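Local coordinates for protein putative glucose-6-phosphate 1-epimerase (Salmonella typhimurium, PDB 2HTA) that probably interconverts the alpha and beta anomers of glucose 6-phosphate, as a mutarotase related to the aldose 1-epimerases, at residues Ala60-Trp65 against Glu72-Ser77; Ala87-Val92 against Gly268-Asp273; Ser180-Gly185 against Leu300-Cys305; Ser233-Ala238 against Thr277-Glu282. All blocks are in the same frame, centred on the assembly; numbering follows the deposited sequence.

In the fold
Following the chain from its N terminus, interaction 1 closes first, folding the 72-77 loop, which begins six residues further on, back onto strand 61-67. Interaction 2 opens next at 87-92 and closes far along the chain, at 268-273, joining two loops near the probable substrate site. Interaction 3 opens inside that span at 180-185 and closes only at 300-305, so interactions 2 and 3 cross. Interaction 4 (233-238 with 277-282) nests within the loop of interaction 3 and crosses interaction 2. Interactions 3 and 4 join the branched sheet containing strands 172-183 and 278-286 to the nine-stranded sheet, while V73 and W75 of interaction 1 bond to the backbone of 181-183.

Interaction 1 (Ala60-Trp65 against Glu72-Ser77); sequences AHLLSW and EVLWLS
The indole of W65 meets V73 obliquely at its benzene ring: CE3 lies 3.5 Å from V73 CB and CZ3 3.6 Å from V73 CG1, the two side chains running side by side in the same direction. A second indole, that of W75, has the backbone N of S77 above one face, offset toward the rim, and also meets the ring of F278. The setting is the last strand of the five-stranded antiparallel sheet in a galactose mutarotase-like beta-sandwich, where L63 and S64 both face S54 in a classic beta bulge. A chi1 of 169° carries the W65 ring alongside V73 and lets NE1 bond to G159 O. Beyond it the irregular loop 72-77 presents leucines, branched and apolar as a buried seam requires. L74 CD1 fits against L62 CG at 3.7 Å, the side chains meeting at about a right angle, and L76 CD1 approaches L63 CD2 at 4.0 Å. L63 O is buried here without a polar partner in the model. Glutamate suits position 72 because its bent chain returns OE1 to the seam, where water 1, 2.8 Å from it, links it to S64 OG, itself bonded to S54 OG. The backbones join directly through V73 N and W65 O, 2.9 Å apart with an N-H...O angle of 163°.

Interaction 2 (Ala87-Val92 against Gly268-Asp273); sequences ALRGGV and GDMPDD. With SO4 (sulfate ion), chain C.
R89 reaches across to D269 and M270, touching one or the other almost from its root. Its CB lies 3.5 Å from D269 O, and CG touches both D269 O and the methyl CE of M270. R89 CD comes 3.5 Å from M270 CE, so the unbranched, flexible methionine covers the aliphatic part of the arginine while its own chain packs on S264 of helix 260-266. Bends at chi2 and chi3 then bring NE to D269. The main bond of the salt bridge runs from R89 NE to D269 OD2, 3.0 Å long, and weak ones reach D269 OD1 from NE and from NH2. Guanidinium and carboxylate planes stand 79° apart, and OD2 is met from above the carboxylate plane (42° out of it), so the pair lacks the flat, two-pronged geometry of an ideal arginine-carboxylate bridge. At the far tip, NH1 bonds to the hydroxyl of Y181. Water 4 donates to D269 OD1 (2.6 Å) and also to A87 O, while water 3 sits above one face of the guanidinium, offset toward the rim. Further along, D272 N donates to O3 of a sulfate, probably from the crystallisation liquor. R89 is a likely substrate-binding residue by comparison with relatives; its two anchors, D269 at NE and Y181 OH at NH1, would limit rotation of the guanidinium.

Interaction 3 (Ser180-Gly185 against Leu300-Cys305); sequences SYFNVG and LAQTIC
F182 and I304 approach from opposite directions, and the phenyl ring presents its rim to the isoleucine: CE2 lies 3.7 Å from I304 CD1, near the plane of the ring, with CG1 also at that edge. Q302 reaches the same rim from its own strand. Its OE1 stands 3.6 Å from F182 CZ, and the amide plane is turned 35° from that of the ring, so the two flat groups meet without stacking. The glutamine is long enough for this because its chain is extended, a chi1 of -178° swinging CG away from the backbone N. That reach also brings OE1 to S180, whose hydroxyl OG donates a 2.7 Å hydrogen bond to it, tilted 21° from the carbonyl plane. The other end of the amide, NE2, bonds to T283 OG1. Both polar ends of this buried amide are therefore satisfied and its rotation is fixed, which explains how a glutamine can be accommodated among apolar neighbours. Serine suits its place because its short side chain brings a hydroxyl to the amide oxygen, while F182 and I304 supply apolar packing beside it. The backbones stay apart, S180 CA lying 9.1 Å from Q302 CA, so side chains alone span the gap between the sheets of the sandwich. S180 directly follows H179, a probable active-site residue, so the contact lies close to that site. Strand 172-183 carries one half, bonded through its backbone to 278-286; strand 298-308 carries the other, where neighbouring strand 242-249 supplies V246 against F182 and Q302, and I244 against I304.

Interaction 4 (Ser233-Ala238 against Thr277-Glu282); sequences SVIHDA and TFVCVE
This is apolar packing between two sheets of the galactose mutarotase-like beta-sandwich: strand 232-237 of the nine-stranded sheet faces strand 278-286 of the branched one. The axes of the short segments lie 9.5 Å apart and run nearly antiparallel (171°), a separation bridged by side chains. I235 is the central one. Its CD1 reaches across tip to tip with two valines, lying 3.7 Å from V281 CG2 and 4.0 Å from V279 CG1. Beta-branched residues suit both strands, since they favour extended backbone and fill the interface with compact methyl groups. V281 uses its two branches separately: CG2 goes to I235, while CG1, set opposite the backbone N by a chi1 of 173°, turns to S233. V279 and V281 point toward strand 232-237, while C280 and E282 lie on the other face, where both touch H179; E282 and H179 are the probable active-site residues, so the valines lie on the opposite face of the strand from them. F182 of strand 172-183 and V192 also touch I235. The small serine at 233 leaves room for the valine, and its hydroxyl bonds to H248 NE2 even as S233 OG rests 3.7 Å from V281 CG1.

Interaction 1 (Ala60-Trp65 against Glu72-Ser77)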
loop_
_atom_site.group_PDB
_atom_site.type_symbol
_atom_site.label_atom_id
_atom_site.label_comp_id
_atom_site.label_asym_id
_atom_site.label_seq_id
_atom_site.Cartn_x
_atom_site.Cartn_y
_atom_site.Cartn_z
ATOM N N ALA A 60 -5.806 -6.341 5.873
ATOM C CA ALA A 60 -6.124 -4.961 6.328
ATOM C C ALA A 60 -5.760 -4.002 5.209
ATOM O O ALA A 60 -4.944 -3.077 5.396
ATOM C CB ALA A 60 -5.330 -4.605 7.588
ATOM N N HIS A 61 -6.307 -4.269 4.030
ATOM C CA HIS A 61 -5.802 -3.707 2.787
ATOM C C HIS A 61 -6.591 -2.460 2.437
ATOM O O HIS A 61 -7.771 -2.522 2.074
ATOM C CB HIS A 61 -5.970 -4.744 1.663
ATOM C CG HIS A 61 -5.133 -4.476 0.442
ATOM N ND1 HIS A 61 -4.229 -5.401 -0.063
ATOM C CD2 HIS A 61 -5.125 -3.431 -0.431
ATOM C CE1 HIS A 61 -3.663 -4.903 -1.154
ATOM N NE2 HIS A 61 -4.189 -3.704 -1.393
ATOM N N LEU A 62 -5.932 -1.315 2.556
ATOM C CA LEU A 62 -6.549 -0.072 2.130
ATOM C C LEU A 62 -6.677 -0.105 0.602
ATOM O O LEU A 62 -5.710 -0.128 -0.097
ATOM C CB LEU A 62 -5.680 1.108 2.613
ATOM C CG LEU A 62 -6.157 2.521 2.216
ATOM C CD1 LEU A 62 -7.555 2.905 2.743
ATOM C CD2 LEU A 62 -5.072 3.539 2.713
ATOM N N LEU A 63 -7.899 -0.086 0.109
ATOM C CA LEU A 63 -8.202 -0.197 -1.324
ATOM C C LEU A 63 -8.299 1.161 -2.005
ATOM O O LEU A 63 -7.927 1.298 -3.181
ATOM C CB LEU A 63 -9.590 -0.842 -1.473
ATOM C CG LEU A 63 -9.769 -2.199 -0.786
ATOM C CD1 LEU A 63 -11.169 -2.754 -0.861
ATOM C CD2 LEU A 63 -8.760 -3.181 -1.438
ATOM N N SER A 64 -8.778 2.166 -1.276
ATOM C CA SER A 64 -9.050 3.478 -1.938
ATOM C C SER A 64 -9.089 4.564 -0.863
ATOM O O SER A 64 -9.400 4.269 0.284
ATOM C CB SER A 64 -10.390 3.463 -2.730
ATOM O OG SER A 64 -11.517 3.406 -1.876
ATOM N N TRP A 65 -8.810 5.802 -1.260
ATOM C CA TRP A 65 -8.867 6.940 -0.369
ATOM C C TRP A 65 -9.083 8.147 -1.290
ATOM O O TRP A 65 -8.298 8.395 -2.210
ATOM C CB TRP A 65 -7.559 7.084 0.472
ATOM C CG TRP A 65 -7.487 8.406 1.202
ATOM C CD1 TRP A 65 -8.445 8.927 2.075
ATOM C CD2 TRP A 65 -6.481 9.424 1.056
ATOM N NE1 TRP A 65 -8.021 10.152 2.539
ATOM C CE2 TRP A 65 -6.864 10.509 1.879
ATOM C CE3 TRP A 65 -5.281 9.514 0.308
ATOM C CZ2 TRP A 65 -6.101 11.702 1.986
ATOM C CZ3 TRP A 65 -4.500 10.684 0.425
ATOM C CH2 TRP A 65 -4.934 11.779 1.241
ATOM N N GLU A 72 -9.688 10.399 -6.701
ATOM C CA GLU A 72 -9.134 9.246 -5.983
ATOM C C GLU A 72 -7.601 9.353 -5.933
ATOM O O GLU A 72 -6.926 9.611 -6.939
ATOM C CB GLU A 72 -9.494 7.942 -6.726
ATOM C CG GLU A 72 -11.033 7.647 -6.814
ATOM C CD GLU A 72 -11.697 7.253 -5.480
ATOM O OE1 GLU A 72 -10.999 6.853 -4.486
ATOM O OE2 GLU A 72 -12.964 7.338 -5.405
ATOM N N VAL A 73 -7.056 9.077 -4.771
ATOM C CA VAL A 73 -5.607 9.157 -4.591
ATOM C C VAL A 73 -4.925 7.812 -4.842
ATOM O O VAL A 73 -3.808 7.782 -5.338
ATOM C CB VAL A 73 -5.280 9.641 -3.195
ATOM C CG1 VAL A 73 -3.738 9.682 -2.964
ATOM C CG2 VAL A 73 -5.829 11.052 -3.037
ATOM N N LEU A 74 -5.545 6.729 -4.400
ATOM C CA LEU A 74 -5.003 5.391 -4.606
ATOM C C LEU A 74 -5.596 4.719 -5.820
ATOM O O LEU A 74 -6.779 4.820 -6.079
ATOM C CB LEU A 74 -5.305 4.506 -3.385
ATOM C CG LEU A 74 -4.693 4.996 -2.055
ATOM C CD1 LEU A 74 -5.224 4.144 -0.927
ATOM C CD2 LEU A 74 -3.118 4.952 -2.142
ATOM N N TRP A 75 -4.779 3.964 -6.519
ATOM C CA TRP A 75 -5.219 3.225 -7.708
ATOM C C TRP A 75 -5.572 1.820 -7.231
ATOM O O TRP A 75 -4.864 1.235 -6.383
ATOM C CB TRP A 75 -4.065 3.170 -8.681
ATOM C CG TRP A 75 -4.344 2.457 -9.981
ATOM C CD1 TRP A 75 -4.817 3.024 -11.176
ATOM C CD2 TRP A 75 -4.150 1.071 -10.250
ATOM N NE1 TRP A 75 -4.913 2.058 -12.134
ATOM C CE2 TRP A 75 -4.526 0.849 -11.612
ATOM C CE3 TRP A 75 -3.679 -0.015 -9.488
ATOM C CZ2 TRP A 75 -4.453 -0.390 -12.199
ATOM C CZ3 TRP A 75 -3.611 -1.259 -10.079
ATOM C CH2 TRP A 75 -3.982 -1.440 -11.424
ATOM N N LEU A 76 -6.647 1.268 -7.787
ATOM C CA LEU A 76 -7.086 -0.082 -7.516
ATOM C C LEU A 76 -7.363 -0.739 -8.875
ATOM O O LEU A 76 -7.888 -0.097 -9.766
ATOM C CB LEU A 76 -8.359 -0.072 -6.702
ATOM C CG LEU A 76 -8.919 -1.420 -6.206
ATOM C CD1 LEU A 76 -8.041 -2.099 -5.186
ATOM C CD2 LEU A 76 -10.304 -1.184 -5.651
ATOM N N SER A 77 -6.945 -1.988 -9.044
ATOM C CA SER A 77 -7.105 -2.689 -10.340
ATOM C C SER A 77 -8.561 -3.084 -10.585
ATOM O O SER A 77 -9.196 -3.764 -9.752
ATOM C CB SER A 77 -6.220 -3.940 -10.370
ATOM O OG SER A 77 -6.466 -4.698 -11.568
HETATM O O HOH W 1 -12.261 6.095 -2.118
HETATM O O HOH W 2 -8.372 5.963 -4.114
#

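Interaction 2 (Ala87-Val92 against Gly268-Asp273)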
loop_
_atom_site.group_PDB
_atom_site.type_symbol
_atom_site.label_atom_id
_atom_site.label_comp_id
_atom_site.label_asym_id
_atom_site.label_seq_id
_atom_site.Cartn_x
_atom_site.Cartn_y
_atom_site.Cartn_z
ATOM N N ALA A 87 -3.865 -12.240 -3.156
ATOM C CA ALA A 87 -3.419 -10.850 -2.954
ATOM C C ALA A 87 -4.169 -9.903 -3.829
ATOM O O ALA A 87 -4.366 -10.140 -5.028
ATOM C CB ALA A 87 -1.904 -10.725 -3.177
ATOM N N LEU A 88 -4.611 -8.801 -3.238
ATOM C CA LEU A 88 -5.336 -7.762 -3.967
ATOM C C LEU A 88 -4.376 -6.856 -4.732
ATOM O O LEU A 88 -3.308 -6.482 -4.182
ATOM C CB LEU A 88 -6.157 -6.957 -2.980
ATOM C CG LEU A 88 -7.386 -7.661 -2.403
ATOM C CD1 LEU A 88 -7.563 -7.271 -0.936
ATOM C CD2 LEU A 88 -8.671 -7.393 -3.251
ATOM N N ARG A 89 -4.721 -6.518 -5.990
ATOM C CA ARG A 89 -3.836 -5.695 -6.822
ATOM C C ARG A 89 -4.268 -4.218 -6.738
ATOM O O ARG A 89 -5.334 -3.865 -7.243
ATOM C CB ARG A 89 -3.866 -6.120 -8.313
ATOM C CG ARG A 89 -2.966 -5.283 -9.210
ATOM C CD ARG A 89 -1.460 -5.465 -8.960
ATOM N NE ARG A 89 -1.014 -6.843 -9.158
ATOM C CZ ARG A 89 0.216 -7.278 -8.922
ATOM N NH1 ARG A 89 1.152 -6.446 -8.435
ATOM N NH2 ARG A 89 0.521 -8.581 -9.152
ATOM N N GLY A 90 -3.412 -3.380 -6.162
ATOM C CA GLY A 90 -3.786 -1.939 -5.983
ATOM C C GLY A 90 -3.836 -1.574 -4.520
ATOM O O GLY A 90 -3.499 -2.376 -3.651
ATOM N N GLY A 91 -4.231 -0.334 -4.225
ATOM C CA GLY A 91 -4.360 0.072 -2.852
ATOM C C GLY A 91 -3.014 0.088 -2.166
ATOM O O GLY A 91 -2.009 0.485 -2.771
ATOM N N VAL A 92 -2.978 -0.373 -0.911
ATOM C CA VAL A 92 -1.730 -0.346 -0.114
ATOM C C VAL A 92 -1.506 -1.771 0.474
ATOM O O VAL A 92 -1.855 -2.060 1.611
ATOM C CB VAL A 92 -1.788 0.734 1.023
ATOM C CG1 VAL A 92 -0.468 0.721 1.835
ATOM C CG2 VAL A 92 -2.005 2.160 0.411
ATOM N N GLY A 268 -2.382 -11.079 -14.808
ATOM C CA GLY A 268 -3.807 -11.343 -14.891
ATOM C C GLY A 268 -4.710 -10.540 -13.960
ATOM O O GLY A 268 -5.898 -10.384 -14.247
ATOM N N ASP A 269 -4.172 -10.012 -12.862
ATOM C CA ASP A 269 -4.978 -9.194 -11.940
ATOM C C ASP A 269 -4.908 -7.673 -12.226
ATOM O O ASP A 269 -5.322 -6.833 -11.415
ATOM C CB ASP A 269 -4.603 -9.548 -10.479
ATOM C CG ASP A 269 -3.151 -9.297 -10.155
ATOM O OD1 ASP A 269 -2.763 -9.634 -9.015
ATOM O OD2 ASP A 269 -2.410 -8.742 -11.018
ATOM N N MET A 270 -4.389 -7.350 -13.402
ATOM C CA MET A 270 -4.209 -5.975 -13.906
ATOM C C MET A 270 -4.892 -5.815 -15.265
ATOM O O MET A 270 -4.831 -6.710 -16.080
ATOM C CB MET A 270 -2.696 -5.695 -14.080
ATOM C CG MET A 270 -2.345 -4.249 -14.359
ATOM S SD MET A 270 -0.673 -3.770 -13.852
ATOM C CE MET A 270 -1.047 -4.121 -12.143
ATOM N N PRO A 271 -5.511 -4.656 -15.525
ATOM C CA PRO A 271 -5.907 -4.290 -16.850
ATOM C C PRO A 271 -4.665 -4.182 -17.740
ATOM O O PRO A 271 -3.577 -3.778 -17.276
ATOM C CB PRO A 271 -6.508 -2.888 -16.640
ATOM C CG PRO A 271 -6.913 -2.882 -15.246
ATOM C CD PRO A 271 -5.812 -3.563 -14.581
ATOM N N ASP A 272 -4.815 -4.526 -19.020
ATOM C CA ASP A 272 -3.676 -4.449 -19.953
ATOM C C ASP A 272 -3.007 -3.065 -19.949
ATOM O O ASP A 272 -1.755 -2.954 -20.001
ATOM C CB ASP A 272 -4.140 -4.761 -21.394
ATOM C CG ASP A 272 -4.394 -6.214 -21.636
ATOM O OD1 ASP A 272 -3.882 -7.077 -20.886
ATOM O OD2 ASP A 272 -5.108 -6.488 -22.648
ATOM N N ASP A 273 -3.834 -2.017 -19.876
ATOM C CA ASP A 273 -3.347 -0.634 -19.821
ATOM C C ASP A 273 -3.254 -0.063 -18.383
ATOM O O ASP A 273 -3.098 1.154 -18.204
ATOM C CB ASP A 273 -4.234 0.293 -20.652
ATOM C CG ASP A 273 -3.983 0.138 -22.138
ATOM O OD1 ASP A 273 -2.863 -0.331 -22.517
ATOM O OD2 ASP A 273 -4.889 0.475 -22.937
HETATM S S SO4 C . -8.515 -5.359 -19.906
HETATM O O1 SO4 C . -8.613 -3.890 -19.855
HETATM O O2 SO4 C . -9.009 -5.733 -21.244
HETATM O O3 SO4 C . -7.158 -5.812 -19.825
HETATM O O4 SO4 C . -9.363 -5.935 -18.874
HETATM O O HOH W 3 -1.582 -8.968 -6.367
HETATM O O HOH W 4 -3.987 -11.325 -7.505
#

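Interaction 3 (Ser180-Gly185 against Leu300-Cys305)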
loop_
_atom_site.group_PDB
_atom_site.type_symbol
_atom_site.label_atom_id
_atom_site.label_comp_id
_atom_site.label_asym_id
_atom_site.label_seq_id
_atom_site.Cartn_x
_atom_site.Cartn_y
_atom_site.Cartn_z
ATOM N N SER A 180 2.274 1.135 -1.600
ATOM C CA SER A 180 1.184 1.973 -2.144
ATOM C C SER A 180 1.162 2.224 -3.656
ATOM O O SER A 180 2.196 2.536 -4.245
ATOM C CB SER A 180 1.235 3.342 -1.435
ATOM O OG SER A 180 1.449 3.104 -0.072
ATOM N N TYR A 181 -0.037 2.102 -4.247
ATOM C CA TYR A 181 -0.339 2.407 -5.657
ATOM C C TYR A 181 -1.094 3.755 -5.715
ATOM O O TYR A 181 -2.220 3.831 -5.257
ATOM C CB TYR A 181 -1.327 1.392 -6.214
ATOM C CG TYR A 181 -0.723 0.020 -6.436
ATOM C CD1 TYR A 181 -0.433 -0.838 -5.343
ATOM C CD2 TYR A 181 -0.506 -0.444 -7.703
ATOM C CE1 TYR A 181 0.073 -2.158 -5.521
ATOM C CE2 TYR A 181 0.046 -1.783 -7.913
ATOM C CZ TYR A 181 0.328 -2.589 -6.826
ATOM O OH TYR A 181 0.847 -3.872 -7.023
ATOM N N PHE A 182 -0.492 4.727 -6.360
ATOM C CA PHE A 182 -1.024 6.072 -6.460
ATOM C C PHE A 182 -1.566 6.267 -7.852
ATOM O O PHE A 182 -0.918 5.947 -8.842
ATOM C CB PHE A 182 0.078 7.076 -6.125
ATOM C CG PHE A 182 0.506 6.994 -4.706
ATOM C CD1 PHE A 182 1.710 6.374 -4.351
ATOM C CD2 PHE A 182 -0.349 7.432 -3.696
ATOM C CE1 PHE A 182 2.067 6.233 -3.007
ATOM C CE2 PHE A 182 0.009 7.331 -2.332
ATOM C CZ PHE A 182 1.221 6.720 -1.992
ATOM N N ASN A 183 -2.788 6.777 -7.878
ATOM C CA ASN A 183 -3.537 7.098 -9.094
ATOM C C ASN A 183 -2.901 8.323 -9.739
ATOM O O ASN A 183 -2.706 9.355 -9.099
ATOM C CB ASN A 183 -4.997 7.336 -8.676
ATOM C CG ASN A 183 -5.957 7.500 -9.852
ATOM O OD1 ASN A 183 -5.831 6.827 -10.871
ATOM N ND2 ASN A 183 -6.956 8.403 -9.694
ATOM N N VAL A 184 -2.498 8.161 -10.991
ATOM C CA VAL A 184 -1.898 9.250 -11.778
ATOM C C VAL A 184 -2.640 9.408 -13.101
ATOM O O VAL A 184 -3.251 8.449 -13.595
ATOM C CB VAL A 184 -0.363 9.106 -12.035
ATOM C CG1 VAL A 184 0.387 9.087 -10.709
ATOM C CG2 VAL A 184 -0.026 7.859 -12.852
ATOM N N GLY A 185 -2.581 10.608 -13.676
ATOM C CA GLY A 185 -3.263 10.817 -14.985
ATOM C C GLY A 185 -2.631 10.056 -16.122
ATOM O O GLY A 185 -3.330 9.405 -16.934
ATOM N N LEU A 300 6.577 0.717 10.951
ATOM C CA LEU A 300 6.822 1.300 9.637
ATOM C C LEU A 300 5.564 2.167 9.336
ATOM O O LEU A 300 4.423 1.733 9.623
ATOM C CB LEU A 300 6.887 0.186 8.610
ATOM C CG LEU A 300 7.410 0.464 7.195
ATOM C CD1 LEU A 300 8.898 0.965 7.221
ATOM C CD2 LEU A 300 7.222 -0.786 6.319
ATOM N N ALA A 301 5.774 3.386 8.831
ATOM C CA ALA A 301 4.625 4.301 8.608
ATOM C C ALA A 301 4.783 5.086 7.352
ATOM O O ALA A 301 5.891 5.453 6.952
ATOM C CB ALA A 301 4.405 5.254 9.813
ATOM N N GLN A 302 3.628 5.386 6.760
ATOM C CA GLN A 302 3.541 6.231 5.581
ATOM C C GLN A 302 2.357 7.234 5.766
ATOM O O GLN A 302 1.299 6.829 6.248
ATOM C CB GLN A 302 3.290 5.332 4.370
ATOM C CG GLN A 302 3.224 6.139 3.043
ATOM C CD GLN A 302 2.944 5.297 1.851
ATOM O OE1 GLN A 302 1.851 5.356 1.302
ATOM N NE2 GLN A 302 3.942 4.477 1.432
ATOM N N THR A 303 2.576 8.509 5.436
ATOM C CA THR A 303 1.554 9.534 5.408
ATOM C C THR A 303 1.487 10.068 3.984
ATOM O O THR A 303 2.502 10.208 3.305
ATOM C CB THR A 303 1.846 10.626 6.470
ATOM O OG1 THR A 303 1.709 10.000 7.752
ATOM C CG2 THR A 303 0.816 11.775 6.384
ATOM N N ILE A 304 0.256 10.244 3.515
ATOM C CA ILE A 304 -0.024 10.727 2.187
ATOM C C ILE A 304 -0.802 12.050 2.267
ATOM O O ILE A 304 -1.809 12.173 3.018
ATOM C CB ILE A 304 -0.881 9.694 1.393
ATOM C CG1 ILE A 304 -0.299 8.275 1.529
ATOM C CG2 ILE A 304 -0.996 10.174 -0.093
ATOM C CD1 ILE A 304 -1.296 7.130 1.090
ATOM N N CYS A 305 -0.374 13.003 1.454
ATOM C CA CYS A 305 -0.961 14.374 1.457
ATOM C C CYS A 305 -1.106 14.767 -0.010
ATOM O O CYS A 305 -0.194 14.529 -0.821
ATOM C CB CYS A 305 0.048 15.297 2.173
ATOM S SG CYS A 305 -0.441 16.965 2.249
#

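Interaction 4 (Ser233-Ala238 against Thr277-Glu282)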
loop_
_atom_site.group_PDB
_atom_site.type_symbol
_atom_site.label_atom_id
_atom_site.label_comp_id
_atom_site.label_asym_id
_atom_site.label_seq_id
_atom_site.Cartn_x
_atom_site.Cartn_y
_atom_site.Cartn_z
ATOM N N SER A 233 8.728 11.864 -0.434
ATOM C CA SER A 233 8.750 11.723 -1.874
ATOM C C SER A 233 7.643 12.586 -2.458
ATOM O O SER A 233 6.557 12.653 -1.888
ATOM C CB SER A 233 8.468 10.257 -2.301
ATOM O OG SER A 233 9.309 9.299 -1.627
ATOM N N VAL A 234 7.870 13.217 -3.607
ATOM C CA VAL A 234 6.787 14.009 -4.179
ATOM C C VAL A 234 6.490 13.491 -5.576
ATOM O O VAL A 234 7.405 13.442 -6.430
ATOM C CB VAL A 234 7.149 15.502 -4.259
ATOM C CG1 VAL A 234 5.982 16.309 -4.914
ATOM C CG2 VAL A 234 7.553 16.052 -2.883
ATOM N N ILE A 235 5.238 13.089 -5.800
ATOM C CA ILE A 235 4.779 12.617 -7.134
ATOM C C ILE A 235 4.179 13.860 -7.836
ATOM O O ILE A 235 3.257 14.491 -7.287
ATOM C CB ILE A 235 3.671 11.539 -7.060
ATOM C CG1 ILE A 235 4.177 10.369 -6.173
ATOM C CG2 ILE A 235 3.161 11.117 -8.510
ATOM C CD1 ILE A 235 3.119 9.324 -5.829
ATOM N N HIS A 236 4.721 14.207 -8.991
ATOM C CA HIS A 236 4.238 15.399 -9.724
ATOM C C HIS A 236 3.383 14.901 -10.862
ATOM O O HIS A 236 3.891 14.184 -11.722
ATOM C CB HIS A 236 5.442 16.146 -10.290
ATOM C CG HIS A 236 6.445 16.525 -9.250
ATOM N ND1 HIS A 236 6.492 17.775 -8.696
ATOM C CD2 HIS A 236 7.452 15.818 -8.679
ATOM C CE1 HIS A 236 7.473 17.832 -7.806
ATOM N NE2 HIS A 236 8.071 16.646 -7.774
ATOM N N ASP A 237 2.110 15.342 -10.905
ATOM C CA ASP A 237 1.161 14.876 -11.896
ATOM C C ASP A 237 0.539 16.046 -12.653
ATOM O O ASP A 237 -0.366 16.683 -12.146
ATOM C CB ASP A 237 0.033 14.089 -11.217
ATOM C CG ASP A 237 -0.899 13.409 -12.224
ATOM O OD1 ASP A 237 -0.973 13.763 -13.440
ATOM O OD2 ASP A 237 -1.593 12.507 -11.780
ATOM N N ALA A 238 1.055 16.322 -13.838
ATOM C CA ALA A 238 0.607 17.452 -14.659
ATOM C C ALA A 238 -0.819 17.204 -15.171
ATOM O O ALA A 238 -1.625 18.157 -15.289
ATOM C CB ALA A 238 1.584 17.656 -15.843
ATOM N N THR A 277 -1.978 4.416 -15.401
ATOM C CA THR A 277 -2.598 5.303 -14.428
ATOM C C THR A 277 -2.190 5.057 -12.969
ATOM O O THR A 277 -2.872 5.524 -12.031
ATOM C CB THR A 277 -4.127 5.316 -14.566
ATOM O OG1 THR A 277 -4.619 3.965 -14.549
ATOM C CG2 THR A 277 -4.496 5.992 -15.913
ATOM N N PHE A 278 -1.044 4.399 -12.775
ATOM C CA PHE A 278 -0.463 4.371 -11.429
ATOM C C PHE A 278 1.044 4.431 -11.407
ATOM O O PHE A 278 1.724 4.082 -12.403
ATOM C CB PHE A 278 -0.992 3.173 -10.618
ATOM C CG PHE A 278 -0.313 1.848 -10.949
ATOM C CD1 PHE A 278 0.872 1.453 -10.305
ATOM C CD2 PHE A 278 -0.876 0.996 -11.908
ATOM C CE1 PHE A 278 1.491 0.236 -10.618
ATOM C CE2 PHE A 278 -0.265 -0.249 -12.208
ATOM C CZ PHE A 278 0.895 -0.616 -11.554
ATOM N N VAL A 279 1.574 4.857 -10.256
ATOM C CA VAL A 279 2.984 4.663 -9.938
ATOM C C VAL A 279 2.993 4.179 -8.490
ATOM O O VAL A 279 2.192 4.661 -7.669
ATOM C CB VAL A 279 3.829 5.959 -10.102
ATOM C CG1 VAL A 279 3.415 7.078 -9.104
ATOM C CG2 VAL A 279 5.307 5.723 -9.967
ATOM N N CYS A 280 3.871 3.217 -8.203
ATOM C CA CYS A 280 4.074 2.807 -6.815
ATOM C C CYS A 280 5.203 3.539 -6.173
ATOM O O CYS A 280 6.320 3.555 -6.710
ATOM C CB CYS A 280 4.300 1.287 -6.688
ATOM S SG CYS A 280 2.821 0.349 -7.029
ATOM N N VAL A 281 4.921 4.131 -5.001
ATOM C CA VAL A 281 5.962 4.762 -4.183
ATOM C C VAL A 281 5.778 4.158 -2.784
ATOM O O VAL A 281 4.808 4.479 -2.046
ATOM C CB VAL A 281 5.876 6.355 -4.168
ATOM C CG1 VAL A 281 6.887 6.985 -3.138
ATOM C CG2 VAL A 281 6.007 6.976 -5.606
ATOM N N GLU A 282 6.697 3.246 -2.440
ATOM C CA GLU A 282 6.512 2.312 -1.334
ATOM C C GLU A 282 7.411 2.696 -0.171
ATOM O O GLU A 282 8.578 3.041 -0.392
ATOM C CB GLU A 282 6.913 0.907 -1.818
ATOM C CG GLU A 282 6.224 0.551 -3.136
ATOM C CD GLU A 282 6.677 -0.797 -3.671
ATOM O OE1 GLU A 282 7.147 -1.631 -2.889
ATOM O OE2 GLU A 282 6.499 -1.025 -4.879
#